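Local coordinates for protein malate dehydrogenase (Pyrococcus horikoshii, PDB 1V9N) that catalyses the NAD-dependent oxidation of (S)-malate to oxaloacetate, working as a homodimer of the LDH2/MDH2 oxidoreductase family, at residues Leu172-Pro180 / Leu293-Ile304. Numbering follows the deposited sequence.
Sequences LAAPTKDKP and LEEFKEKISQMI
Ser301 OG, on helix 293-308, takes the backbone N-H of Lys177 in a nearly straight hydrogen bond of 2.9 Å (164° at the hydrogen). A water molecule bonded to the same OG donates to Asp178 OD2, so the hydroxyl ties the turn to the helix both directly and through solvent. From here the Lys177 side chain runs over the helix backbone, its CG 3.4 Å from Lys297 O. Bent at chi2, chi3 and chi4, the chain curls round until NZ forms a salt bridge with Glu298 OE1 at 2.9 Å, met on the syn side but 34° out of the carboxylate plane. The extended chain of Lys297 lies along the Thr176 carbonyl, with CD 3.5 Å from Thr176 O.

The loop 175-180 is the reversal between antiparallel strands 170-174 and 181-185 at the margin of the mixed sheet, and Thr176 shapes it through an ST turn, OG1 accepting from Asp178 N while donating to Lys179 O. With OG1 set between the backbone N and the carbonyl carbon (chi1 78°), CG2 is left to meet Ile300 CG2 and Ile304 CD1, both at 3.9 Å, the threonine side chain crossing each isoleucine at about a right angle. Replacing the threonine by alanine removes both OG1 and CG2, and is likely to leave Asp178 N and Lys179 O without their shared hydroxyl and to open a gap beside the two isoleucines.

Deeper in, Pro175 O sits in plane at the edge of the Phe296 ring, 3.5 Å from CE2, while Ala174 CB approaches Ile300 CD1. Pro175 CG packs on Leu293 CD1. Beyond this layer, Ile254 and Ile258 of the second subunit pack on Ile300 and Phe296, respectively, placing the buried side of the helix at the dimer interface.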
ATOM      1  N   LEU A 172      -0.717   6.781  -5.795  1.00 14.50           N
ATOM      2  CA  LEU A 172       0.389   6.503  -6.695  1.00 15.50           C
ATOM      3  C   LEU A 172      -0.020   6.933  -8.090  1.00 15.68           C
ATOM      4  O   LEU A 172      -1.084   6.555  -8.592  1.00 16.47           O
ATOM      5  CB  LEU A 172       0.763   5.013  -6.708  1.00 16.56           C
ATOM      6  CG  LEU A 172       1.995   4.691  -7.580  1.00 16.76           C
ATOM      7  CD1 LEU A 172       2.675   3.441  -7.054  1.00 18.51           C
ATOM      8  CD2 LEU A 172       1.595   4.517  -9.045  1.00 14.03           C
ATOM      9  N   ALA A 173       0.828   7.740  -8.710  1.00 13.52           N
ATOM     10  CA  ALA A 173       0.572   8.215 -10.057  1.00 14.24           C
ATOM     11  C   ALA A 173       1.771   7.838 -10.912  1.00 14.36           C
ATOM     12  O   ALA A 173       2.913   7.922 -10.463  1.00 13.75           O
ATOM     13  CB  ALA A 173       0.382   9.728 -10.054  1.00 13.86           C
ATOM     14  N   ALA A 174       1.510   7.397 -12.134  1.00 13.18           N
ATOM     15  CA  ALA A 174       2.580   7.035 -13.049  1.00 14.98           C
ATOM     16  C   ALA A 174       2.204   7.543 -14.434  1.00 16.82           C
ATOM     17  O   ALA A 174       1.035   7.520 -14.808  1.00 19.45           O
ATOM     18  CB  ALA A 174       2.761   5.526 -13.075  1.00 14.82           C
ATOM     19  N   PRO A 175       3.184   8.023 -15.209  1.00 18.38           N
ATOM     20  CA  PRO A 175       2.860   8.515 -16.549  1.00 19.29           C
ATOM     21  C   PRO A 175       2.566   7.360 -17.514  1.00 21.81           C
ATOM     22  O   PRO A 175       3.068   6.246 -17.334  1.00 19.80           O
ATOM     23  CB  PRO A 175       4.113   9.296 -16.940  1.00 18.45           C
ATOM     24  CG  PRO A 175       5.202   8.533 -16.261  1.00 17.98           C
ATOM     25  CD  PRO A 175       4.614   8.223 -14.901  1.00 17.65           C
ATOM     26  N   THR A 176       1.733   7.625 -18.518  1.00 21.59           N
ATOM     27  CA  THR A 176       1.401   6.617 -19.522  1.00 21.73           C
ATOM     28  C   THR A 176       1.464   7.287 -20.896  1.00 24.24           C
ATOM     29  O   THR A 176       1.862   8.453 -21.009  1.00 23.03           O
ATOM     30  CB  THR A 176      -0.028   6.045 -19.329  1.00 21.68           C
ATOM     31  OG1 THR A 176      -0.987   6.983 -19.824  1.00 22.23           O
ATOM     32  CG2 THR A 176      -0.316   5.767 -17.849  1.00 18.28           C
ATOM     33  N   LYS A 177       1.085   6.553 -21.938  1.00 23.57           N
ATOM     34  CA  LYS A 177       1.075   7.112 -23.284  1.00 26.86           C
ATOM     35  C   LYS A 177      -0.006   8.190 -23.351  1.00 26.60           C
ATOM     36  O   LYS A 177       0.058   9.095 -24.182  1.00 28.76           O
ATOM     37  CB  LYS A 177       0.770   6.025 -24.321  1.00 27.08           C
ATOM     38  CG  LYS A 177       1.789   4.888 -24.386  1.00 31.28           C
ATOM     39  CD  LYS A 177       3.088   5.312 -25.055  1.00 33.39           C
ATOM     40  CE  LYS A 177       2.864   5.686 -26.518  1.00 38.22           C
ATOM     41  NZ  LYS A 177       2.254   4.570 -27.307  1.00 39.35           N
ATOM     42  N   ASP A 178      -0.998   8.089 -22.468  1.00 24.91           N
ATOM     43  CA  ASP A 178      -2.097   9.047 -22.434  1.00 24.64           C
ATOM     44  C   ASP A 178      -2.143   9.755 -21.080  1.00 23.75           C
ATOM     45  O   ASP A 178      -1.164  10.371 -20.674  1.00 23.97           O
ATOM     46  CB  ASP A 178      -3.414   8.321 -22.714  1.00 27.30           C
ATOM     47  CG  ASP A 178      -3.336   7.440 -23.959  1.00 32.13           C
ATOM     48  OD1 ASP A 178      -3.018   7.971 -25.044  1.00 32.16           O
ATOM     49  OD2 ASP A 178      -3.582   6.219 -23.852  1.00 33.12           O
ATOM     50  N   LYS A 179      -3.269   9.677 -20.380  1.00 23.67           N
ATOM     51  CA  LYS A 179      -3.372  10.326 -19.075  1.00 25.08           C
ATOM     52  C   LYS A 179      -2.723   9.471 -17.992  1.00 24.84           C
ATOM     53  O   LYS A 179      -2.755   8.239 -18.048  1.00 24.37           O
ATOM     54  CB  LYS A 179      -4.834  10.615 -18.732  1.00 26.65           C
ATOM     55  CG  LYS A 179      -5.426  11.707 -19.609  1.00 29.48           C
ATOM     56  CD  LYS A 179      -6.872  12.026 -19.279  1.00 33.46           C
ATOM     57  CE  LYS A 179      -7.403  13.088 -20.248  1.00 34.79           C
ATOM     58  NZ  LYS A 179      -8.867  13.323 -20.110  1.00 37.24           N
ATOM     59  N   PRO A 180      -2.119  10.117 -16.988  1.00 23.77           N
ATOM     60  CA  PRO A 180      -1.464   9.378 -15.907  1.00 22.03           C
ATOM     61  C   PRO A 180      -2.344   8.353 -15.204  1.00 20.68           C
ATOM     62  O   PRO A 180      -3.556   8.545 -15.046  1.00 20.24           O
ATOM     63  CB  PRO A 180      -1.029  10.484 -14.943  1.00 23.41           C
ATOM     64  CG  PRO A 180      -0.824  11.668 -15.843  1.00 25.15           C
ATOM     65  CD  PRO A 180      -2.008  11.571 -16.774  1.00 24.77           C
ATOM     66  N   LEU A 293      11.922   6.134 -20.290  1.00 21.76           N
ATOM     67  CA  LEU A 293      10.562   6.550 -19.980  1.00 20.94           C
ATOM     68  C   LEU A 293       9.579   6.150 -21.080  1.00 22.39           C
ATOM     69  O   LEU A 293       8.471   5.690 -20.799  1.00 19.97           O
ATOM     70  CB  LEU A 293      10.508   8.068 -19.757  1.00 20.34           C
ATOM     71  CG  LEU A 293       9.104   8.636 -19.515  1.00 19.13           C
ATOM     72  CD1 LEU A 293       8.466   7.929 -18.328  1.00 19.21           C
ATOM     73  CD2 LEU A 293       9.178  10.130 -19.269  1.00 19.81           C
ATOM     74  N   GLU A 294       9.979   6.316 -22.338  1.00 24.24           N
ATOM     75  CA  GLU A 294       9.080   5.955 -23.427  1.00 26.59           C
ATOM     76  C   GLU A 294       8.759   4.463 -23.413  1.00 25.20           C
ATOM     77  O   GLU A 294       7.659   4.066 -23.785  1.00 25.41           O
ATOM     78  CB  GLU A 294       9.663   6.376 -24.780  1.00 30.67           C
ATOM     79  CG  GLU A 294       9.618   7.895 -25.024  1.00 36.31           C
ATOM     80  CD  GLU A 294       8.214   8.488 -24.883  1.00 39.86           C
ATOM     81  OE1 GLU A 294       7.288   8.017 -25.582  1.00 41.97           O
ATOM     82  OE2 GLU A 294       8.034   9.432 -24.078  1.00 41.03           O
ATOM     83  N   GLU A 295       9.713   3.638 -22.983  1.00 25.64           N
ATOM     84  CA  GLU A 295       9.483   2.192 -22.894  1.00 25.81           C
ATOM     85  C   GLU A 295       8.510   1.936 -21.752  1.00 22.89           C
ATOM     86  O   GLU A 295       7.592   1.126 -21.864  1.00 22.81           O
ATOM     87  CB  GLU A 295      10.789   1.442 -22.614  1.00 30.11           C
ATOM     88  CG  GLU A 295      11.635   1.167 -23.841  1.00 38.46           C
ATOM     89  CD  GLU A 295      12.906   0.414 -23.504  1.00 43.06           C
ATOM     90  OE1 GLU A 295      12.813  -0.625 -22.807  1.00 44.63           O
ATOM     91  OE2 GLU A 295      13.993   0.858 -23.938  1.00 44.12           O
ATOM     92  N   PHE A 296       8.733   2.628 -20.642  1.00 19.54           N
ATOM     93  CA  PHE A 296       7.862   2.506 -19.484  1.00 19.45           C
ATOM     94  C   PHE A 296       6.424   2.830 -19.902  1.00 18.07           C
ATOM     95  O   PHE A 296       5.502   2.064 -19.633  1.00 17.16           O
ATOM     96  CB  PHE A 296       8.299   3.490 -18.389  1.00 17.34           C
ATOM     97  CG  PHE A 296       7.448   3.431 -17.148  1.00 17.20           C
ATOM     98  CD1 PHE A 296       7.800   2.605 -16.089  1.00 16.20           C
ATOM     99  CD2 PHE A 296       6.280   4.181 -17.051  1.00 16.11           C
ATOM    100  CE1 PHE A 296       7.002   2.522 -14.944  1.00 16.57           C
ATOM    101  CE2 PHE A 296       5.473   4.108 -15.915  1.00 16.22           C
ATOM    102  CZ  PHE A 296       5.836   3.275 -14.858  1.00 17.44           C
ATOM    103  N   LYS A 297       6.241   3.973 -20.561  1.00 18.31           N
ATOM    104  CA  LYS A 297       4.908   4.398 -20.986  1.00 19.37           C
ATOM    105  C   LYS A 297       4.253   3.392 -21.917  1.00 19.82           C
ATOM    106  O   LYS A 297       3.066   3.093 -21.783  1.00 19.45           O
ATOM    107  CB  LYS A 297       4.968   5.761 -21.674  1.00 21.33           C
ATOM    108  CG  LYS A 297       5.373   6.909 -20.768  1.00 21.56           C
ATOM    109  CD  LYS A 297       5.336   8.214 -21.548  1.00 23.08           C
ATOM    110  CE  LYS A 297       5.743   9.397 -20.691  1.00 25.72           C
ATOM    111  NZ  LYS A 297       5.755  10.659 -21.489  1.00 26.21           N
ATOM    112  N   GLU A 298       5.026   2.872 -22.862  1.00 20.56           N
ATOM    113  CA  GLU A 298       4.490   1.889 -23.790  1.00 22.97           C
ATOM    114  C   GLU A 298       4.006   0.663 -23.018  1.00 20.95           C
ATOM    115  O   GLU A 298       2.867   0.238 -23.166  1.00 22.03           O
ATOM    116  CB  GLU A 298       5.564   1.468 -24.796  1.00 26.68           C
ATOM    117  CG  GLU A 298       5.037   0.638 -25.946  1.00 33.20           C
ATOM    118  CD  GLU A 298       4.010   1.386 -26.775  1.00 37.50           C
ATOM    119  OE1 GLU A 298       4.335   2.480 -27.288  1.00 41.25           O
ATOM    120  OE2 GLU A 298       2.877   0.879 -26.915  1.00 41.40           O
ATOM    121  N   LYS A 299       4.869   0.108 -22.175  1.00 19.25           N
ATOM    122  CA  LYS A 299       4.507  -1.077 -21.413  1.00 19.20           C
ATOM    123  C   LYS A 299       3.326  -0.919 -20.461  1.00 18.92           C
ATOM    124  O   LYS A 299       2.457  -1.795 -20.402  1.00 18.21           O
ATOM    125  CB  LYS A 299       5.725  -1.598 -20.649  1.00 20.95           C
ATOM    126  CG  LYS A 299       6.821  -2.134 -21.556  1.00 25.09           C
ATOM    127  CD  LYS A 299       6.286  -3.228 -22.469  1.00 30.35           C
ATOM    128  CE  LYS A 299       7.382  -3.805 -23.344  1.00 34.16           C
ATOM    129  NZ  LYS A 299       6.851  -4.899 -24.212  1.00 38.62           N
ATOM    130  N   ILE A 300       3.276   0.180 -19.716  1.00 18.11           N
ATOM    131  CA  ILE A 300       2.170   0.363 -18.780  1.00 18.89           C
ATOM    132  C   ILE A 300       0.846   0.575 -19.510  1.00 18.36           C
ATOM    133  O   ILE A 300      -0.190   0.076 -19.073  1.00 18.97           O
ATOM    134  CB  ILE A 300       2.421   1.539 -17.797  1.00 17.43           C
ATOM    135  CG1 ILE A 300       1.444   1.431 -16.625  1.00 18.46           C
ATOM    136  CG2 ILE A 300       2.263   2.882 -18.508  1.00 14.71           C
ATOM    137  CD1 ILE A 300       1.683   2.444 -15.504  1.00 19.35           C
ATOM    138  N   SER A 301       0.882   1.302 -20.622  1.00 20.90           N
ATOM    139  CA  SER A 301      -0.328   1.547 -21.404  1.00 22.17           C
ATOM    140  C   SER A 301      -0.827   0.251 -22.023  1.00 22.31           C
ATOM    141  O   SER A 301      -2.031   0.054 -22.172  1.00 22.42           O
ATOM    142  CB  SER A 301      -0.067   2.574 -22.507  1.00 22.01           C
ATOM    143  OG  SER A 301       0.010   3.881 -21.973  1.00 25.62           O
ATOM    144  N   GLN A 302       0.100  -0.635 -22.384  1.00 24.46           N
ATOM    145  CA  GLN A 302      -0.278  -1.921 -22.959  1.00 25.53           C
ATOM    146  C   GLN A 302      -0.940  -2.772 -21.879  1.00 25.32           C
ATOM    147  O   GLN A 302      -1.888  -3.520 -22.150  1.00 23.99           O
ATOM    148  CB  GLN A 302       0.948  -2.642 -23.526  1.00 29.67           C
ATOM    149  CG  GLN A 302       1.678  -1.846 -24.605  1.00 35.20           C
ATOM    150  CD  GLN A 302       2.594  -2.702 -25.466  1.00 39.83           C
ATOM    151  OE1 GLN A 302       3.328  -3.553 -24.965  1.00 42.25           O
ATOM    152  NE2 GLN A 302       2.562  -2.465 -26.774  1.00 42.68           N
HETATM  153  N   MSE A 303      -0.438  -2.660 -20.652  1.00 22.30           N
HETATM  154  CA  MSE A 303      -1.013  -3.404 -19.533  1.00 21.87           C
HETATM  155  C   MSE A 303      -2.428  -2.890 -19.273  1.00 21.13           C
HETATM  156  O   MSE A 303      -3.359  -3.671 -19.096  1.00 20.09           O
HETATM  157  CB  MSE A 303      -0.168  -3.220 -18.270  1.00 21.03           C
HETATM  158  CG  MSE A 303      -0.803  -3.792 -17.010  1.00 25.24           C
HETATM  159 SE   MSE A 303       0.231  -3.478 -15.385  1.00 31.93          SE
HETATM  160  CE  MSE A 303      -0.402  -1.695 -14.951  1.00 29.47           C
ATOM    161  N   ILE A 304      -2.575  -1.569 -19.245  1.00 20.73           N
ATOM    162  CA  ILE A 304      -3.872  -0.950 -19.004  1.00 22.27           C
ATOM    163  C   ILE A 304      -4.880  -1.362 -20.080  1.00 23.70           C
ATOM    164  O   ILE A 304      -6.016  -1.722 -19.771  1.00 23.86           O
ATOM    165  CB  ILE A 304      -3.754   0.591 -18.981  1.00 21.94           C
ATOM    166  CG1 ILE A 304      -2.882   1.027 -17.794  1.00 19.68           C
ATOM    167  CG2 ILE A 304      -5.144   1.222 -18.895  1.00 19.93           C
ATOM    168  CD1 ILE A 304      -2.506   2.491 -17.816  1.00 15.34           C
TER
HETATM  169  O   HOH W   1      -2.745   4.383 -22.019  1.00 27.88           O